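Local structure of ankyrin repeat domain protein (Legionella pneumophila subsp. pneumophila, 6MCA) at residues A156-I159 and G160-E164; P404-K407 and A408-A412. The protein is a Legionella effector that interacts with the host LARP7 component of the 7SK snRNP complex, probably using its ankyrin repeats for protein binding. One frame throughout, in Å; residues are numbered along the deposited sequence.

Contact 1. Residues A156-I159 and G160-E164; sequences AKLI and GHRFE
The carbonyl oxygen of Leu158 accepts the amide of Arg162, with Arg162 N 2.9 Å from Leu158 O and an N-H...O angle of 166°, in the last turns of helix 147-162, which a Schellman motif closes at Glu164. Three more i to i+4 bonds run beside it: Gly160 N to Ala156 O, His161 N to Lys157 O and Phe163 N to Ile159 O. At the end of the helix Glu164 takes a positive phi of 56°, and its N makes a weak bond back to His161 O. Side chains one turn apart meet along the outside of the helix. Lys157, bent at chi2 and chi3, curls its CE and NZ toward the His161 imidazole, leaving Lys157 NZ 3.6 Å from His161 NE2; the ammonium itself is hydrogen-bonded to the carbonyls of Asp182 and Gly185, while the imidazole stacks on Trp349. Leu158 sends CD1 across to the aliphatic root of Arg162, 3.8 Å from Arg162 CG. Beyond that root the arginine NE forms a salt bridge with Asp387, and the guanidinium makes a cation-pi contact with Trp383, so the buried charge has a definite counterion. On the apolar flank, Ile159 packs against Ile413 and Ile417 of helix 404-421, and Phe163 against Ala421 of the same helix. Ile159 CG2, anti to the backbone N, turns toward the following turn and lies 3.9 Å from Phe163 CD2. The Phe163 ring presents its edge to the Ile159 carbonyl, with Ile159 O 3.5 Å from Phe163 CD2.

Contact 2. Residues P404-K407 and A408-A412; sequences PERK and ASIAA
Ile410 lies snugly over the carbonyl of Arg406, its CG1 only 3.2 Å from Arg406 O, in the first turns of the alpha-helix 404-421. The same oxygen accepts the Ile410 amide, with Ile410 N 2.9 Å from Arg406 O and an N-H...O angle of 163°, so the backbone bond and the side-chain contact share one carbonyl. CG1 stands anti to the carbonyl carbon of its own residue (chi1 -67°), which brings this branch back over the preceding turn. Ala408 N to Pro404 O, Ser409 N to Glu405 O and Ala411 N to Lys407 O repeat the i to i+4 pattern. The small residues also fit closely against the previous turn: Ala411 CB is 3.4 Å from Lys407 O, and Ala408 CB is 3.5 Å from Glu405 O. On the buried side Ile410 packs on Arg398 and Phe399 of helix 373-399, while Ser409 reaches strand 168-172, where its OG is hydrogen-bonded to the carbonyl of Asp170.

The first turn is looser. Pro404 is exposed, and neither its ring nor the side chain of Glu405 comes within 5 Å of 408-412. The Lys407 chain, extended beyond CG, leaves the next turn altogether and makes a cation-pi contact with Phe399; near its root, Lys407 CB remains 3.2 Å from Ala408 N. Arg406 belongs partly to each side. Its guanidinium forms a salt bridge through NH1 with Asp152 of helix 147-162, an arrangement that probably stabilises the charge, yet it barely meets the isoleucine: Arg406 NH1 is 4.5 Å from Ile410 CD1.

In the fold
From the N terminus the chain passes through the helices from 26-31 to 134-142, among which the predicted ankyrin repeat lies, and reaches contact 1 at the end of helix 147-162. The hairpin strands 168-172 and 178-182 follow, then helices 188-202, 215-233 and 242-251, the five-stranded antiparallel sheet between 256 and 337, and further helices up to 373-399, which leads on to contact 2 at the start of helix 404-421. Each contact spans consecutive residues, so neither closes a long loop; they lie in series, without nesting or crossing. The centres of contact 1 and contact 2 are about 16 Å apart. Helices 147-162 and 404-421 nevertheless pack together, both also meet helix 373-399, and the hairpin touches both.

Contact 1. Residues A156-I159 and G160-E164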
ATOM      1  N   ALA A 156      10.182   4.593  -0.174  1.00 26.85           N
ATOM      2  CA  ALA A 156       9.719   5.966  -0.340  1.00 26.24           C
ATOM      3  C   ALA A 156       8.242   6.096   0.003  1.00 26.26           C
ATOM      4  O   ALA A 156       7.839   7.051   0.678  1.00 30.19           O
ATOM      5  CB  ALA A 156       9.984   6.441  -1.768  1.00 33.02           C
ATOM      6  N   LYS A 157       7.417   5.143  -0.445  1.00 26.93           N
ATOM      7  CA  LYS A 157       5.998   5.189  -0.106  1.00 30.07           C
ATOM      8  C   LYS A 157       5.789   5.046   1.397  1.00 30.97           C
ATOM      9  O   LYS A 157       4.999   5.789   1.997  1.00 32.12           O
ATOM     10  CB  LYS A 157       5.244   4.092  -0.858  1.00 26.01           C
ATOM     11  CG  LYS A 157       5.116   4.332  -2.353  1.00 25.94           C
ATOM     12  CD  LYS A 157       4.265   5.554  -2.652  1.00 36.14           C
ATOM     13  CE  LYS A 157       2.843   5.374  -2.147  1.00 31.31           C
ATOM     14  NZ  LYS A 157       2.066   6.640  -2.237  1.00 40.47           N
ATOM     15  N   LEU A 158       6.499   4.102   2.024  1.00 33.87           N
ATOM     16  CA  LEU A 158       6.347   3.892   3.459  1.00 32.74           C
ATOM     17  C   LEU A 158       6.779   5.121   4.246  1.00 33.60           C
ATOM     18  O   LEU A 158       6.151   5.476   5.249  1.00 29.25           O
ATOM     19  CB  LEU A 158       7.145   2.662   3.893  1.00 27.29           C
ATOM     20  CG  LEU A 158       7.015   2.244   5.358  1.00 32.59           C
ATOM     21  CD1 LEU A 158       5.566   1.933   5.698  1.00 28.78           C
ATOM     22  CD2 LEU A 158       7.906   1.050   5.653  1.00 28.31           C
ATOM     23  N   ILE A 159       7.843   5.793   3.803  1.00 29.14           N
ATOM     24  CA  ILE A 159       8.299   6.992   4.498  1.00 24.18           C
ATOM     25  C   ILE A 159       7.305   8.130   4.310  1.00 29.59           C
ATOM     26  O   ILE A 159       6.974   8.844   5.265  1.00 29.59           O
ATOM     27  CB  ILE A 159       9.709   7.381   4.021  1.00 31.53           C
ATOM     28  CG1 ILE A 159      10.762   6.584   4.792  1.00 25.46           C
ATOM     29  CG2 ILE A 159       9.940   8.877   4.178  1.00 21.06           C
ATOM     30  CD1 ILE A 159      12.175   6.907   4.395  1.00 42.26           C
ATOM     31  N   GLY A 160       6.808   8.316   3.085  1.00 20.89           N
ATOM     32  CA  GLY A 160       5.825   9.359   2.851  1.00 32.73           C
ATOM     33  C   GLY A 160       4.564   9.168   3.672  1.00 28.52           C
ATOM     34  O   GLY A 160       3.945  10.139   4.111  1.00 32.67           O
ATOM     35  N   HIS A 161       4.174   7.913   3.900  1.00 33.16           N
ATOM     36  CA  HIS A 161       2.975   7.662   4.695  1.00 23.13           C
ATOM     37  C   HIS A 161       3.248   7.796   6.191  1.00 26.91           C
ATOM     38  O   HIS A 161       2.501   8.475   6.904  1.00 34.28           O
ATOM     39  CB  HIS A 161       2.413   6.278   4.371  1.00 26.60           C
ATOM     40  CG  HIS A 161       1.719   6.205   3.047  1.00 32.29           C
ATOM     41  ND1 HIS A 161       0.853   7.183   2.606  1.00 31.17           N
ATOM     42  CD2 HIS A 161       1.760   5.270   2.068  1.00 30.33           C
ATOM     43  CE1 HIS A 161       0.392   6.855   1.413  1.00 35.81           C
ATOM     44  NE2 HIS A 161       0.926   5.699   1.063  1.00 40.85           N
ATOM     45  N   ARG A 162       4.314   7.157   6.684  1.00 35.51           N
ATOM     46  CA  ARG A 162       4.588   7.158   8.119  1.00 34.20           C
ATOM     47  C   ARG A 162       4.905   8.557   8.628  1.00 32.72           C
ATOM     48  O   ARG A 162       4.469   8.943   9.720  1.00 27.04           O
ATOM     49  CB  ARG A 162       5.745   6.209   8.434  1.00 23.51           C
ATOM     50  CG  ARG A 162       5.421   4.739   8.255  1.00 24.81           C
ATOM     51  CD  ARG A 162       4.501   4.228   9.347  1.00 29.33           C
ATOM     52  NE  ARG A 162       4.370   2.775   9.292  1.00 35.03           N
ATOM     53  CZ  ARG A 162       3.309   2.103   9.726  1.00 36.29           C
ATOM     54  NH1 ARG A 162       2.278   2.751  10.250  1.00 35.90           N
ATOM     55  NH2 ARG A 162       3.279   0.780   9.630  1.00 24.45           N
ATOM     56  N   PHE A 163       5.668   9.330   7.860  1.00 28.70           N
ATOM     57  CA  PHE A 163       6.045  10.681   8.251  1.00 33.49           C
ATOM     58  C   PHE A 163       5.076  11.738   7.736  1.00 37.44           C
ATOM     59  O   PHE A 163       5.314  12.931   7.957  1.00 38.18           O
ATOM     60  CB  PHE A 163       7.465  10.992   7.767  1.00 33.81           C
ATOM     61  CG  PHE A 163       8.535  10.255   8.523  1.00 34.39           C
ATOM     62  CD1 PHE A 163       8.983  10.722   9.748  1.00 34.82           C
ATOM     63  CD2 PHE A 163       9.087   9.091   8.014  1.00 35.96           C
ATOM     64  CE1 PHE A 163       9.965  10.044  10.450  1.00 34.24           C
ATOM     65  CE2 PHE A 163      10.069   8.408   8.710  1.00 31.01           C
ATOM     66  CZ  PHE A 163      10.508   8.886   9.929  1.00 32.48           C
ATOM     67  N   GLU A 164       3.999  11.328   7.060  1.00 39.33           N
ATOM     68  CA  GLU A 164       2.953  12.239   6.589  1.00 39.25           C
ATOM     69  C   GLU A 164       3.525  13.346   5.707  1.00 35.56           C
ATOM     70  O   GLU A 164       3.179  14.520   5.847  1.00 38.43           O
ATOM     71  CB  GLU A 164       2.168  12.830   7.762  1.00 21.75           C
ATOM     72  CG  GLU A 164       1.404  11.800   8.578  1.00 46.32           C
ATOM     73  CD  GLU A 164       0.583  12.428   9.686  1.00 60.34           C
ATOM     74  OE1 GLU A 164       0.401  11.775  10.736  1.00 77.45           O
ATOM     75  OE2 GLU A 164       0.120  13.573   9.509  1.00 79.59           O
TER

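Contact 2. Residues P404-K407 and A408-A412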
ATOM      1  N   PRO A 404      25.079   7.259  -7.680  1.00 65.30           N
ATOM      2  CA  PRO A 404      24.865   8.709  -7.515  1.00 58.41           C
ATOM      3  C   PRO A 404      23.408   9.134  -7.619  1.00 43.18           C
ATOM      4  O   PRO A 404      22.955   9.966  -6.822  1.00 48.59           O
ATOM      5  CB  PRO A 404      25.718   9.313  -8.640  1.00 53.18           C
ATOM      6  CG  PRO A 404      26.793   8.313  -8.862  1.00 43.75           C
ATOM      7  CD  PRO A 404      26.151   6.973  -8.652  1.00 53.04           C
ATOM      8  N   GLU A 405      22.658   8.584  -8.575  1.00 48.95           N
ATOM      9  CA  GLU A 405      21.260   8.978  -8.732  1.00 57.95           C
ATOM     10  C   GLU A 405      20.413   8.502  -7.556  1.00 42.79           C
ATOM     11  O   GLU A 405      19.593   9.263  -7.021  1.00 42.30           O
ATOM     12  CB  GLU A 405      20.707   8.433 -10.049  1.00 55.49           C
ATOM     13  CG  GLU A 405      21.449   8.924 -11.284  1.00 67.79           C
ATOM     14  CD  GLU A 405      22.555   7.980 -11.716  1.00 82.04           C
ATOM     15  OE1 GLU A 405      22.391   6.753 -11.545  1.00 81.01           O
ATOM     16  OE2 GLU A 405      23.587   8.463 -12.231  1.00 76.75           O
ATOM     17  N   ARG A 406      20.590   7.245  -7.141  1.00 42.77           N
ATOM     18  CA  ARG A 406      19.876   6.760  -5.967  1.00 43.86           C
ATOM     19  C   ARG A 406      20.310   7.501  -4.710  1.00 46.39           C
ATOM     20  O   ARG A 406      19.491   7.721  -3.811  1.00 39.91           O
ATOM     21  CB  ARG A 406      20.081   5.254  -5.811  1.00 30.69           C
ATOM     22  CG  ARG A 406      19.608   4.451  -7.012  1.00 38.04           C
ATOM     23  CD  ARG A 406      19.211   3.033  -6.633  1.00 30.50           C
ATOM     24  NE  ARG A 406      20.202   2.388  -5.779  1.00 57.82           N
ATOM     25  CZ  ARG A 406      19.992   2.055  -4.510  1.00 39.39           C
ATOM     26  NH1 ARG A 406      18.821   2.303  -3.941  1.00 33.31           N
ATOM     27  NH2 ARG A 406      20.954   1.470  -3.809  1.00 58.18           N
ATOM     28  N   LYS A 407      21.580   7.907  -4.635  1.00 45.38           N
ATOM     29  CA  LYS A 407      22.024   8.734  -3.517  1.00 38.05           C
ATOM     30  C   LYS A 407      21.298  10.072  -3.501  1.00 42.05           C
ATOM     31  O   LYS A 407      20.884  10.547  -2.437  1.00 43.07           O
ATOM     32  CB  LYS A 407      23.536   8.950  -3.586  1.00 49.84           C
ATOM     33  CG  LYS A 407      24.369   7.835  -2.981  1.00 55.78           C
ATOM     34  CD  LYS A 407      25.774   8.322  -2.659  1.00 55.34           C
ATOM     35  CE  LYS A 407      26.706   7.166  -2.340  1.00 60.12           C
ATOM     36  NZ  LYS A 407      28.014   7.642  -1.815  1.00 69.19           N
ATOM     37  N   ALA A 408      21.134  10.694  -4.672  1.00 40.17           N
ATOM     38  CA  ALA A 408      20.395  11.952  -4.744  1.00 45.04           C
ATOM     39  C   ALA A 408      18.944  11.763  -4.322  1.00 36.49           C
ATOM     40  O   ALA A 408      18.385  12.591  -3.591  1.00 35.46           O
ATOM     41  CB  ALA A 408      20.471  12.525  -6.159  1.00 33.66           C
ATOM     42  N   SER A 409      18.319  10.670  -4.766  1.00 29.18           N
ATOM     43  CA  SER A 409      16.937  10.396  -4.380  1.00 37.37           C
ATOM     44  C   SER A 409      16.813  10.206  -2.870  1.00 37.03           C
ATOM     45  O   SER A 409      15.911  10.765  -2.230  1.00 36.15           O
ATOM     46  CB  SER A 409      16.423   9.162  -5.122  1.00 29.45           C
ATOM     47  OG  SER A 409      15.155   8.766  -4.634  1.00 43.96           O
ATOM     48  N   ILE A 410      17.717   9.419  -2.284  1.00 30.12           N
ATOM     49  CA  ILE A 410      17.671   9.166  -0.848  1.00 33.71           C
ATOM     50  C   ILE A 410      17.926  10.450  -0.068  1.00 35.17           C
ATOM     51  O   ILE A 410      17.299  10.695   0.969  1.00 33.61           O
ATOM     52  CB  ILE A 410      18.672   8.057  -0.474  1.00 35.01           C
ATOM     53  CG1 ILE A 410      18.227   6.720  -1.074  1.00 30.02           C
ATOM     54  CG2 ILE A 410      18.813   7.939   1.036  1.00 30.53           C
ATOM     55  CD1 ILE A 410      19.246   5.611  -0.932  1.00 26.57           C
ATOM     56  N   ALA A 411      18.839  11.295  -0.554  1.00 41.32           N
ATOM     57  CA  ALA A 411      19.090  12.568   0.111  1.00 37.56           C
ATOM     58  C   ALA A 411      17.865  13.470   0.051  1.00 38.31           C
ATOM     59  O   ALA A 411      17.549  14.160   1.027  1.00 33.73           O
ATOM     60  CB  ALA A 411      20.301  13.259  -0.515  1.00 34.79           C
ATOM     61  N   ALA A 412      17.161  13.475  -1.084  1.00 39.36           N
ATOM     62  CA  ALA A 412      15.925  14.248  -1.178  1.00 38.40           C
ATOM     63  C   ALA A 412      14.881  13.739  -0.192  1.00 40.35           C
ATOM     64  O   ALA A 412      14.194  14.531   0.464  1.00 38.22           O
ATOM     65  CB  ALA A 412      15.385  14.203  -2.606  1.00 33.27           C
TER